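Local coordinates for eukaryotic peptide chain release factor GTP-binding subunit (PDB 1R5B), which is a GTP-binding translation release factor related to elongation factor Tu, with a P-loop domain followed by beta domains, at residues F274-A279 with V335-R340; A279-Y282 with G286-L289; N301-V306 with N310-V315; T316-E321 with S327-G332. All coordinates share one frame; numbering follows the deposited sequence.

Contact 1: F274-A279 with V335-R340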
loop_
_atom_site.group_PDB
_atom_site.type_symbol
_atom_site.label_atom_id
_atom_site.label_comp_id
_atom_site.label_asym_id
_atom_site.label_seq_id
_atom_site.Cartn_x
_atom_site.Cartn_y
_atom_site.Cartn_z
ATOM N N PHE A 274 10.229 -3.072 -9.909
ATOM C CA PHE A 274 9.689 -1.763 -10.272
ATOM C C PHE A 274 8.515 -1.925 -11.244
ATOM O O PHE A 274 8.589 -2.705 -12.202
ATOM C CB PHE A 274 10.809 -0.919 -10.902
ATOM C CG PHE A 274 10.390 0.467 -11.361
ATOM C CD1 PHE A 274 9.998 1.436 -10.452
ATOM C CD2 PHE A 274 10.451 0.813 -12.706
ATOM C CE1 PHE A 274 9.632 2.726 -10.878
ATOM C CE2 PHE A 274 10.097 2.106 -13.136
ATOM C CZ PHE A 274 9.684 3.053 -12.224
ATOM N N ILE A 275 7.435 -1.202 -10.970
ATOM C CA ILE A 275 6.276 -1.112 -11.847
ATOM C C ILE A 275 5.732 0.315 -11.804
ATOM O O ILE A 275 5.434 0.813 -10.735
ATOM C CB ILE A 275 5.176 -2.067 -11.384
ATOM C CG1 ILE A 275 5.696 -3.520 -11.365
ATOM C CG2 ILE A 275 3.943 -1.911 -12.302
ATOM C CD1 ILE A 275 4.734 -4.533 -10.776
ATOM N N MET A 276 5.609 0.964 -12.960
ATOM C CA MET A 276 5.046 2.316 -13.063
ATOM C C MET A 276 4.308 2.448 -14.388
ATOM O O MET A 276 4.945 2.623 -15.418
ATOM C CB MET A 276 6.123 3.414 -12.992
ATOM C CG MET A 276 5.530 4.832 -13.054
ATOM S SD MET A 276 6.633 6.180 -13.461
ATOM C CE MET A 276 6.568 6.159 -15.081
ATOM N N PRO A 277 2.982 2.367 -14.364
ATOM C CA PRO A 277 2.177 2.700 -15.543
ATOM C C PRO A 277 2.421 4.138 -15.987
ATOM O O PRO A 277 2.542 5.022 -15.144
ATOM C CB PRO A 277 0.738 2.528 -15.050
ATOM C CG PRO A 277 0.841 1.631 -13.843
ATOM C CD PRO A 277 2.153 1.937 -13.225
ATOM N N ILE A 278 2.497 4.361 -17.292
ATOM C CA ILE A 278 2.799 5.681 -17.845
ATOM C C ILE A 278 1.509 6.460 -17.991
ATOM O O ILE A 278 0.663 6.082 -18.770
ATOM C CB ILE A 278 3.491 5.541 -19.210
ATOM C CG1 ILE A 278 4.833 4.809 -19.040
ATOM C CG2 ILE A 278 3.672 6.905 -19.857
ATOM C CD1 ILE A 278 5.515 4.436 -20.347
ATOM N N ALA A 279 1.350 7.526 -17.212
ATOM C CA ALA A 279 0.181 8.393 -17.318
ATOM C C ALA A 279 0.349 9.470 -18.383
ATOM O O ALA A 279 -0.619 9.853 -19.012
ATOM C CB ALA A 279 -0.132 9.023 -15.979
ATOM N N VAL A 335 5.938 10.486 -10.003
ATOM C CA VAL A 335 7.209 10.945 -10.536
ATOM C C VAL A 335 7.120 11.341 -11.996
ATOM O O VAL A 335 6.180 10.983 -12.697
ATOM C CB VAL A 335 8.297 9.864 -10.383
ATOM C CG1 VAL A 335 8.589 9.628 -8.902
ATOM C CG2 VAL A 335 7.891 8.558 -11.084
ATOM N N ARG A 336 8.125 12.095 -12.426
ATOM C CA ARG A 336 8.317 12.481 -13.819
ATOM C C ARG A 336 9.751 12.114 -14.185
ATOM O O ARG A 336 10.703 12.618 -13.580
ATOM C CB ARG A 336 8.078 13.975 -14.000
ATOM C CG ARG A 336 6.632 14.377 -13.777
ATOM C CD ARG A 336 6.450 15.555 -12.830
ATOM N NE ARG A 336 5.043 15.767 -12.477
ATOM C CZ ARG A 336 4.419 16.950 -12.471
ATOM N NH1 ARG A 336 5.059 18.070 -12.790
ATOM N NH2 ARG A 336 3.134 17.018 -12.132
ATOM N N LEU A 337 9.887 11.221 -15.159
ATOM C CA LEU A 337 11.154 10.602 -15.476
ATOM C C LEU A 337 11.628 11.012 -16.857
ATOM O O LEU A 337 10.966 10.715 -17.848
ATOM C CB LEU A 337 10.983 9.091 -15.460
ATOM C CG LEU A 337 10.323 8.456 -14.230
ATOM C CD1 LEU A 337 10.345 6.959 -14.390
ATOM C CD2 LEU A 337 11.027 8.861 -12.937
ATOM N N ARG A 338 12.761 11.699 -16.945
ATOM C CA ARG A 338 13.410 11.835 -18.239
ATOM C C ARG A 338 14.043 10.498 -18.597
ATOM O O ARG A 338 14.651 9.849 -17.750
ATOM C CB ARG A 338 14.467 12.940 -18.256
ATOM C CG ARG A 338 15.086 13.125 -19.643
ATOM C CD ARG A 338 15.961 14.353 -19.808
ATOM N NE ARG A 338 15.199 15.590 -19.652
ATOM C CZ ARG A 338 15.089 16.288 -18.527
ATOM N NH1 ARG A 338 15.679 15.889 -17.411
ATOM N NH2 ARG A 338 14.373 17.404 -18.519
ATOM N N VAL A 339 13.891 10.095 -19.853
ATOM C CA VAL A 339 14.424 8.822 -20.330
ATOM C C VAL A 339 15.225 8.994 -21.611
ATOM O O VAL A 339 15.039 9.951 -22.343
ATOM C CB VAL A 339 13.309 7.764 -20.549
ATOM C CG1 VAL A 339 12.580 7.498 -19.249
ATOM C CG2 VAL A 339 12.325 8.194 -21.631
ATOM N N ARG A 340 16.103 8.035 -21.867
ATOM C CA ARG A 340 17.051 8.084 -22.970
ATOM C C ARG A 340 17.006 6.767 -23.736
ATOM O O ARG A 340 16.913 5.693 -23.124
ATOM C CB ARG A 340 18.460 8.319 -22.420
ATOM C CG ARG A 340 19.561 8.346 -23.462
ATOM C CD ARG A 340 20.950 8.309 -22.865
ATOM N NE ARG A 340 21.526 9.647 -22.727
ATOM C CZ ARG A 340 22.598 10.101 -23.379
ATOM N NH1 ARG A 340 23.260 9.343 -24.254
ATOM N NH2 ARG A 340 23.015 11.342 -23.156
#
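Met276 of strand 275-283 sends its thioether across to two branched aliphatic side chains of strand 334-340, Val335 and Leu337. Its CG stands anti to the backbone N (chi1 -178°), which carries the chain straight out from its own strand; the chain then bends at chi3 (87°), so that SD and CE both lie against CD1 of Leu337 while SD also meets Val335. SD lies 3.6 Å from CG2 of Val335, whose side chain it crosses at a slant, and 3.9 Å from CD1 of Leu337. Met276 and Leu337 reach for each other tip to tip, and the Met276 methyl CE also comes to 3.9 Å from the same Leu337 CD1. No hydrogen bond joins the two segments, and the nearest CA atoms, those of Met276 and Val335, are 9.2 Å apart, so side chains alone span the gap. A long, flexible, polarisable methionine suits this task, while the beta-branched valine and the leucine present methyl groups to it. Leu352 of strand 351-353 packs on both Met276 and Leu337. Buried apolar contact between strands that are not direct partners is characteristic of the interior of a curled antiparallel beta-barrel, consistent with the second domain of elongation factor Tu-like proteins.

Contact 2: A279-Y282 with G286-L289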
loop_
_atom_site.group_PDB
_atom_site.type_symbol
_atom_site.label_atom_id
_atom_site.label_comp_id
_atom_site.label_asym_id
_atom_site.label_seq_id
_atom_site.Cartn_x
_atom_site.Cartn_y
_atom_site.Cartn_z
ATOM N N ALA A 279 1.350 7.526 -17.212
ATOM C CA ALA A 279 0.181 8.393 -17.318
ATOM C C ALA A 279 0.349 9.470 -18.383
ATOM O O ALA A 279 -0.619 9.853 -19.012
ATOM C CB ALA A 279 -0.132 9.023 -15.979
ATOM N N SER A 280 1.565 9.968 -18.585
ATOM C CA SER A 280 1.793 10.994 -19.597
ATOM C C SER A 280 3.087 10.822 -20.351
ATOM O O SER A 280 3.971 10.089 -19.928
ATOM C CB SER A 280 1.783 12.379 -18.968
ATOM O OG SER A 280 0.582 12.573 -18.260
ATOM N N LYS A 281 3.171 11.517 -21.481
ATOM C CA LYS A 281 4.374 11.550 -22.291
ATOM C C LYS A 281 4.482 12.926 -22.925
ATOM O O LYS A 281 3.643 13.294 -23.736
ATOM C CB LYS A 281 4.325 10.468 -23.377
ATOM C CG LYS A 281 5.575 10.413 -24.260
ATOM C CD LYS A 281 5.499 9.312 -25.313
ATOM C CE LYS A 281 6.791 9.230 -26.135
ATOM N NZ LYS A 281 6.563 8.681 -27.503
ATOM N N TYR A 282 5.494 13.692 -22.537
ATOM C CA TYR A 282 5.770 14.974 -23.176
ATOM C C TYR A 282 7.274 15.147 -23.405
ATOM O O TYR A 282 8.041 14.201 -23.242
ATOM C CB TYR A 282 5.146 16.142 -22.381
ATOM C CG TYR A 282 5.420 16.176 -20.884
ATOM C CD1 TYR A 282 6.381 17.035 -20.346
ATOM C CD2 TYR A 282 4.688 15.380 -19.999
ATOM C CE1 TYR A 282 6.624 17.080 -18.959
ATOM C CE2 TYR A 282 4.921 15.421 -18.614
ATOM C CZ TYR A 282 5.887 16.272 -18.106
ATOM O OH TYR A 282 6.113 16.310 -16.750
ATOM N N GLY A 286 14.444 16.226 -23.899
ATOM C CA GLY A 286 14.415 14.775 -23.886
ATOM C C GLY A 286 13.004 14.328 -23.535
ATOM O O GLY A 286 12.163 15.152 -23.164
ATOM N N THR A 287 12.738 13.031 -23.659
ATOM C CA THR A 287 11.395 12.498 -23.437
ATOM C C THR A 287 11.106 12.352 -21.941
ATOM O O THR A 287 11.994 12.019 -21.165
ATOM C CB THR A 287 11.235 11.147 -24.171
ATOM O OG1 THR A 287 11.259 11.365 -25.586
ATOM C CG2 THR A 287 9.862 10.527 -23.927
ATOM N N ILE A 288 9.860 12.612 -21.552
ATOM C CA ILE A 288 9.444 12.553 -20.157
ATOM C C ILE A 288 8.277 11.581 -20.010
ATOM O O ILE A 288 7.318 11.648 -20.777
ATOM C CB ILE A 288 9.016 13.950 -19.642
ATOM C CG1 ILE A 288 10.147 14.972 -19.791
ATOM C CG2 ILE A 288 8.563 13.864 -18.181
ATOM C CD1 ILE A 288 11.427 14.614 -19.053
ATOM N N LEU A 289 8.357 10.693 -19.022
ATOM C CA LEU A 289 7.290 9.744 -18.742
ATOM C C LEU A 289 6.825 9.941 -17.303
ATOM O O LEU A 289 7.595 9.729 -16.366
ATOM C CB LEU A 289 7.777 8.314 -18.962
ATOM C CG LEU A 289 8.315 8.009 -20.356
ATOM C CD1 LEU A 289 8.820 6.589 -20.425
ATOM C CD2 LEU A 289 7.245 8.243 -21.417
#
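Strands 280-282 and 287-289 run antiparallel, their axes 5.0 Å apart at closest approach, with Tyr282 and Ile288 as a hydrogen-bonded pair and Lys281 and Leu289 as the adjoining non-hydrogen-bonded one. Ile288 N donates a hydrogen bond to Tyr282 O at 2.9 Å, and Tyr282 N returns a longer bond to Ile288 O at 3.3 Å. CA of Lys281 makes a further C-H contact with that same Ile288 oxygen. On one face of the sheet the Tyr282 ring leans over its partner: CG sits between the backbone N and the carbonyl carbon (chi1 49°), bringing the ring across Ile288. The methyl CG2 of Ile288 lies over one ring face, 4.0 Å from the centroid and displaced toward the rim near CZ, a CH-pi contact that a beta-branched residue supplies readily. On the other face, Lys281 and Leu289 run side by side, CG of Lys281 3.9 Å from CD2 of Leu289. The extended lysine carries CE past Thr287 CG2 and delivers NZ to the carbonyl oxygen of Val346, so its aliphatic length packs while its charge finds a polar partner. At the other end, Ala279 and Ser280 both face Glu290 in a classic beta bulge, and the whole forms a beta hairpin.

Contact 3: N301-V306 with N310-V315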
loop_
_atom_site.group_PDB
_atom_site.type_symbol
_atom_site.label_atom_id
_atom_site.label_comp_id
_atom_site.label_asym_id
_atom_site.label_seq_id
_atom_site.Cartn_x
_atom_site.Cartn_y
_atom_site.Cartn_z
ATOM N N ASN A 301 19.799 7.130 -13.259
ATOM C CA ASN A 301 20.673 6.311 -14.106
ATOM C C ASN A 301 20.439 4.808 -13.972
ATOM O O ASN A 301 21.383 4.023 -13.893
ATOM C CB ASN A 301 22.134 6.658 -13.870
ATOM C CG ASN A 301 22.410 8.129 -14.098
ATOM O OD1 ASN A 301 22.463 8.594 -15.242
ATOM N ND2 ASN A 301 22.577 8.875 -13.010
ATOM N N SER A 302 19.169 4.424 -13.953
ATOM C CA SER A 302 18.774 3.027 -13.955
ATOM C C SER A 302 18.097 2.689 -15.273
ATOM O O SER A 302 17.349 3.497 -15.817
ATOM C CB SER A 302 17.797 2.751 -12.820
ATOM O OG SER A 302 18.340 3.192 -11.592
ATOM N N ASN A 303 18.359 1.492 -15.782
ATOM C CA ASN A 303 17.648 0.998 -16.943
ATOM C C ASN A 303 16.279 0.518 -16.512
ATOM O O ASN A 303 16.110 0.062 -15.395
ATOM C CB ASN A 303 18.421 -0.143 -17.611
ATOM C CG ASN A 303 19.626 0.344 -18.388
ATOM O OD1 ASN A 303 19.812 1.540 -18.594
ATOM N ND2 ASN A 303 20.446 -0.593 -18.832
ATOM N N VAL A 304 15.302 0.654 -17.402
ATOM C CA VAL A 304 13.967 0.139 -17.187
ATOM C C VAL A 304 13.472 -0.476 -18.477
ATOM O O VAL A 304 13.975 -0.188 -19.539
ATOM C CB VAL A 304 12.980 1.233 -16.716
ATOM C CG1 VAL A 304 13.524 1.965 -15.494
ATOM C CG2 VAL A 304 12.672 2.216 -17.831
ATOM N N LEU A 305 12.465 -1.329 -18.368
ATOM C CA LEU A 305 11.877 -2.010 -19.519
ATOM C C LEU A 305 10.508 -1.429 -19.760
ATOM O O LEU A 305 9.770 -1.190 -18.822
ATOM C CB LEU A 305 11.772 -3.508 -19.238
ATOM C CG LEU A 305 11.317 -4.375 -20.403
ATOM C CD1 LEU A 305 12.352 -4.372 -21.524
ATOM C CD2 LEU A 305 11.050 -5.786 -19.930
ATOM N N VAL A 306 10.180 -1.159 -21.013
ATOM C CA VAL A 306 8.819 -0.802 -21.352
ATOM C C VAL A 306 8.128 -2.070 -21.812
ATOM O O VAL A 306 8.474 -2.619 -22.858
ATOM C CB VAL A 306 8.729 0.243 -22.479
ATOM C CG1 VAL A 306 7.278 0.701 -22.639
ATOM C CG2 VAL A 306 9.641 1.433 -22.219
ATOM N N ASN A 310 8.814 -4.699 -24.854
ATOM C CA ASN A 310 10.125 -5.254 -24.537
ATOM C C ASN A 310 11.297 -4.352 -24.972
ATOM O O ASN A 310 12.328 -4.828 -25.465
ATOM C CB ASN A 310 10.244 -6.659 -25.146
ATOM C CG ASN A 310 11.205 -7.554 -24.383
ATOM O OD1 ASN A 310 11.364 -7.422 -23.170
ATOM N ND2 ASN A 310 11.854 -8.482 -25.103
ATOM N N GLN A 311 11.130 -3.049 -24.753
ATOM C CA GLN A 311 12.129 -2.047 -25.092
ATOM C C GLN A 311 12.777 -1.464 -23.829
ATOM O O GLN A 311 12.086 -0.966 -22.936
ATOM C CB GLN A 311 11.460 -0.930 -25.890
ATOM C CG GLN A 311 12.379 0.222 -26.325
ATOM C CD GLN A 311 13.366 -0.168 -27.408
ATOM O OE1 GLN A 311 14.493 0.323 -27.424
ATOM N NE2 GLN A 311 12.947 -1.048 -28.312
ATOM N N THR A 312 14.103 -1.520 -23.771
ATOM C CA THR A 312 14.863 -0.969 -22.653
ATOM C C THR A 312 15.101 0.532 -22.842
ATOM O O THR A 312 15.276 0.994 -23.958
ATOM C CB THR A 312 16.208 -1.730 -22.498
ATOM O OG1 THR A 312 15.960 -3.093 -22.114
ATOM C CG2 THR A 312 17.013 -1.186 -21.335
ATOM N N LEU A 313 15.078 1.277 -21.738
ATOM C CA LEU A 313 15.399 2.710 -21.710
ATOM C C LEU A 313 16.169 3.051 -20.435
ATOM O O LEU A 313 16.061 2.358 -19.436
ATOM C CB LEU A 313 14.125 3.552 -21.728
ATOM C CG LEU A 313 13.218 3.530 -22.959
ATOM C CD1 LEU A 313 11.899 4.207 -22.612
ATOM C CD2 LEU A 313 13.872 4.215 -24.171
ATOM N N GLU A 314 16.931 4.134 -20.464
ATOM C CA GLU A 314 17.631 4.594 -19.281
ATOM C C GLU A 314 16.921 5.803 -18.672
ATOM O O GLU A 314 16.674 6.789 -19.350
ATOM C CB GLU A 314 19.071 4.945 -19.622
ATOM C CG GLU A 314 19.971 5.054 -18.395
ATOM C CD GLU A 314 21.312 5.701 -18.673
ATOM O OE1 GLU A 314 21.626 6.005 -19.851
ATOM O OE2 GLU A 314 22.062 5.907 -17.695
ATOM N N VAL A 315 16.587 5.716 -17.391
ATOM C CA VAL A 315 16.104 6.867 -16.636
ATOM C C VAL A 315 17.279 7.785 -16.239
ATOM O O VAL A 315 18.077 7.430 -15.380
ATOM C CB VAL A 315 15.357 6.399 -15.374
ATOM C CG1 VAL A 315 14.993 7.578 -14.473
ATOM C CG2 VAL A 315 14.114 5.614 -15.774
#
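Val304 and Leu313 exchange a reciprocal pair of backbone bonds at the middle of this antiparallel ladder. Val304 N reaches Leu313 O at 2.8 Å and Leu313 N reaches Val304 O at 2.9 Å. Toward the turn, Val306 N donates to Gln311 O at 2.7 Å with an almost straight N-H (170°). Val306 O accepts twice, from Gln311 N and, weakly, from Asn310 N, which makes Asn310 and Gln311 a G1 bulge opposite Val306. A second G1 bulge ends the ladder: Val315 N bonds to Ser302 O, while Asn301 N gives a weak, bent bond to Val315 O. The bulge residues Asn301 and Asn310 both have positive phi, which asparagine tolerates well. Ser302 OG is satisfied by Lys299 O. Asn303 OD1 meets the aliphatic CG of Glu314 at 3.5 Å, amide and carboxylate planes almost perpendicular. On the face that carries Val304, Val306, Leu313 and Val315, apolar branches meet: Val306 CG2 touches Leu313 CD1 at 3.6 Å, and Val304 CG1 lies 3.7 Å from Val315 CG2, valines suiting an extended, buried backbone. This hairpin is flanked by strand 351-353, which bonds to Leu305 through Thr353, and by strand 334-340, whose Arg340 is backbone hydrogen-bonded to Glu314.

Contact 4: T316-E321 with S327-G332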
loop_
_atom_site.group_PDB
_atom_site.type_symbol
_atom_site.label_atom_id
_atom_site.label_comp_id
_atom_site.label_asym_id
_atom_site.label_seq_id
_atom_site.Cartn_x
_atom_site.Cartn_y
_atom_site.Cartn_z
ATOM N N THR A 316 17.384 8.956 -16.867
ATOM C CA THR A 316 18.484 9.894 -16.592
ATOM C C THR A 316 18.158 10.953 -15.537
ATOM O O THR A 316 19.059 11.654 -15.059
ATOM C CB THR A 316 18.946 10.606 -17.893
ATOM O OG1 THR A 316 17.866 11.360 -18.458
ATOM C CG2 THR A 316 19.313 9.596 -18.974
ATOM N N ALA A 317 16.883 11.087 -15.189
ATOM C CA ALA A 317 16.486 12.026 -14.145
ATOM C C ALA A 317 15.094 11.738 -13.603
ATOM O O ALA A 317 14.239 11.251 -14.326
ATOM C CB ALA A 317 16.567 13.461 -14.661
ATOM N N ILE A 318 14.892 12.066 -12.330
ATOM C CA ILE A 318 13.619 11.905 -11.640
ATOM C C ILE A 318 13.185 13.242 -11.038
ATOM O O ILE A 318 14.007 13.970 -10.492
ATOM C CB ILE A 318 13.763 10.858 -10.505
ATOM C CG1 ILE A 318 14.379 9.559 -11.040
ATOM C CG2 ILE A 318 12.412 10.580 -9.845
ATOM C CD1 ILE A 318 14.737 8.569 -9.957
ATOM N N TYR A 319 11.892 13.538 -11.120
ATOM C CA TYR A 319 11.323 14.768 -10.557
ATOM C C TYR A 319 10.008 14.459 -9.842
ATOM O O TYR A 319 9.237 13.611 -10.288
ATOM C CB TYR A 319 11.054 15.805 -11.655
ATOM C CG TYR A 319 12.262 16.228 -12.467
ATOM C CD1 TYR A 319 12.598 15.576 -13.653
ATOM C CD2 TYR A 319 13.050 17.308 -12.069
ATOM C CE1 TYR A 319 13.700 15.981 -14.415
ATOM C CE2 TYR A 319 14.155 17.718 -12.823
ATOM C CZ TYR A 319 14.473 17.052 -13.991
ATOM O OH TYR A 319 15.564 17.450 -14.720
ATOM N N ASP A 320 9.742 15.154 -8.740
ATOM C CA ASP A 320 8.484 14.956 -8.008
ATOM C C ASP A 320 7.426 15.910 -8.540
ATOM O O ASP A 320 7.707 16.706 -9.442
ATOM C CB ASP A 320 8.677 15.156 -6.502
ATOM C CG ASP A 320 9.239 16.510 -6.161
ATOM O OD1 ASP A 320 8.946 17.491 -6.874
ATOM O OD2 ASP A 320 10.000 16.684 -5.191
ATOM N N GLU A 321 6.221 15.856 -7.964
ATOM C CA GLU A 321 5.117 16.745 -8.377
ATOM C C GLU A 321 5.418 18.252 -8.219
ATOM O O GLU A 321 4.668 19.093 -8.735
ATOM C CB GLU A 321 3.806 16.375 -7.644
ATOM C CG GLU A 321 2.751 15.704 -8.533
ATOM C CD GLU A 321 1.902 14.647 -7.820
ATOM O OE1 GLU A 321 2.127 14.359 -6.620
ATOM O OE2 GLU A 321 0.994 14.098 -8.478
ATOM N N SER A 327 17.012 11.965 -6.282
ATOM C CA SER A 327 17.909 10.890 -6.694
ATOM C C SER A 327 17.246 9.501 -6.691
ATOM O O SER A 327 17.780 8.569 -7.279
ATOM C CB SER A 327 19.135 10.883 -5.789
ATOM O OG SER A 327 18.741 10.736 -4.437
ATOM N N SER A 328 16.097 9.359 -6.034
ATOM C CA SER A 328 15.358 8.090 -6.045
ATOM C C SER A 328 13.899 8.241 -5.612
ATOM O O SER A 328 13.520 9.241 -5.021
ATOM C CB SER A 328 16.054 7.042 -5.156
ATOM O OG SER A 328 15.769 7.253 -3.783
ATOM N N SER A 329 13.096 7.223 -5.913
ATOM C CA SER A 329 11.685 7.203 -5.547
ATOM C C SER A 329 11.209 5.786 -5.320
ATOM O O SER A 329 11.818 4.847 -5.786
ATOM C CB SER A 329 10.842 7.839 -6.649
ATOM O OG SER A 329 10.981 9.242 -6.630
ATOM N N ILE A 330 10.095 5.638 -4.621
ATOM C CA ILE A 330 9.544 4.320 -4.309
ATOM C C ILE A 330 8.072 4.250 -4.669
ATOM O O ILE A 330 7.455 5.269 -5.013
ATOM C CB ILE A 330 9.735 4.017 -2.812
ATOM C CG1 ILE A 330 8.991 5.031 -1.936
ATOM C CG2 ILE A 330 11.226 4.027 -2.446
ATOM C CD1 ILE A 330 8.563 4.462 -0.604
ATOM N N CYS A 331 7.514 3.046 -4.594
ATOM C CA CYS A 331 6.080 2.844 -4.725
ATOM C C CYS A 331 5.307 3.905 -3.936
ATOM O O CYS A 331 5.637 4.212 -2.774
ATOM C CB CYS A 331 5.698 1.450 -4.219
ATOM S SG CYS A 331 6.433 1.052 -2.600
ATOM N N GLY A 332 4.278 4.450 -4.575
ATOM C CA GLY A 332 3.398 5.431 -3.964
ATOM C C GLY A 332 3.785 6.859 -4.315
ATOM O O GLY A 332 3.069 7.794 -3.989
#
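Ile318 reaches from strand 311-319 to the backbone of Ser327 and Ser328 and the hydroxyl of Ser329. Its CB points toward the opposing segment and parts into two branches that go to different places. The methyl CG2, anti to the backbone N, comes to 3.8 Å from Ser329 OG. The other branch starts with CG1, anti to the carbonyl carbon (chi1 -52°), which serves as a spacer; chi2 is extended, at 172°, which carries CD1 forward as the tip. That methyl settles 4.0 Å from CA of Ser328 and 4.1 Å from the carbonyl O of Ser327, so within these segments it lies against main chain; Ile326 and Leu337 are further neighbours of the isoleucine. The two strands, 311-319 and 325-330, form a beta hairpin within the curled antiparallel sheet of this beta domain, where Ile318 pairs through its backbone with Ile326. Across the present segments no hydrogen bond forms: from Ser327 onward the second strand turns its backbone to other partners, Ser327 to Lys300 and Ser329 to Ile298. CB of Ser327 and of Ser328 lead away from the opposing segment, which presents their backbone to CD1, whereas Ser329 turns its short side chain toward Ile318. Ser329 OG, buried beside CG2, gives a weak bond of 3.0 Å to the carbonyl O of Ser328, which partly meets its polar need, and its side chain also touches Val335 of strand 334-340.

All four contacts belong to one curled antiparallel sheet, and they differ in depth and in chemistry. Contact 1 is wholly buried and purely apolar, joining strands that are not neighbours, whereas contacts 2 and 3 are partly buried hairpins held by backbone hydrogen bonds. Contact 3 is the more extensive, with exposed asparagines at its ends. Contact 4, also a hairpin, resembles contact 1 in lacking bonds across its segments but sets an isoleucine against serines. Contacts 1 and 2 share strand 275-283, and contacts 3 and 4 share strand 311-319. Strand 334-340 of contact 1 connects the rest: Leu337 meets Leu289, Arg340 meets Glu314, and Arg336 meets Tyr319 through probable backbone bonds.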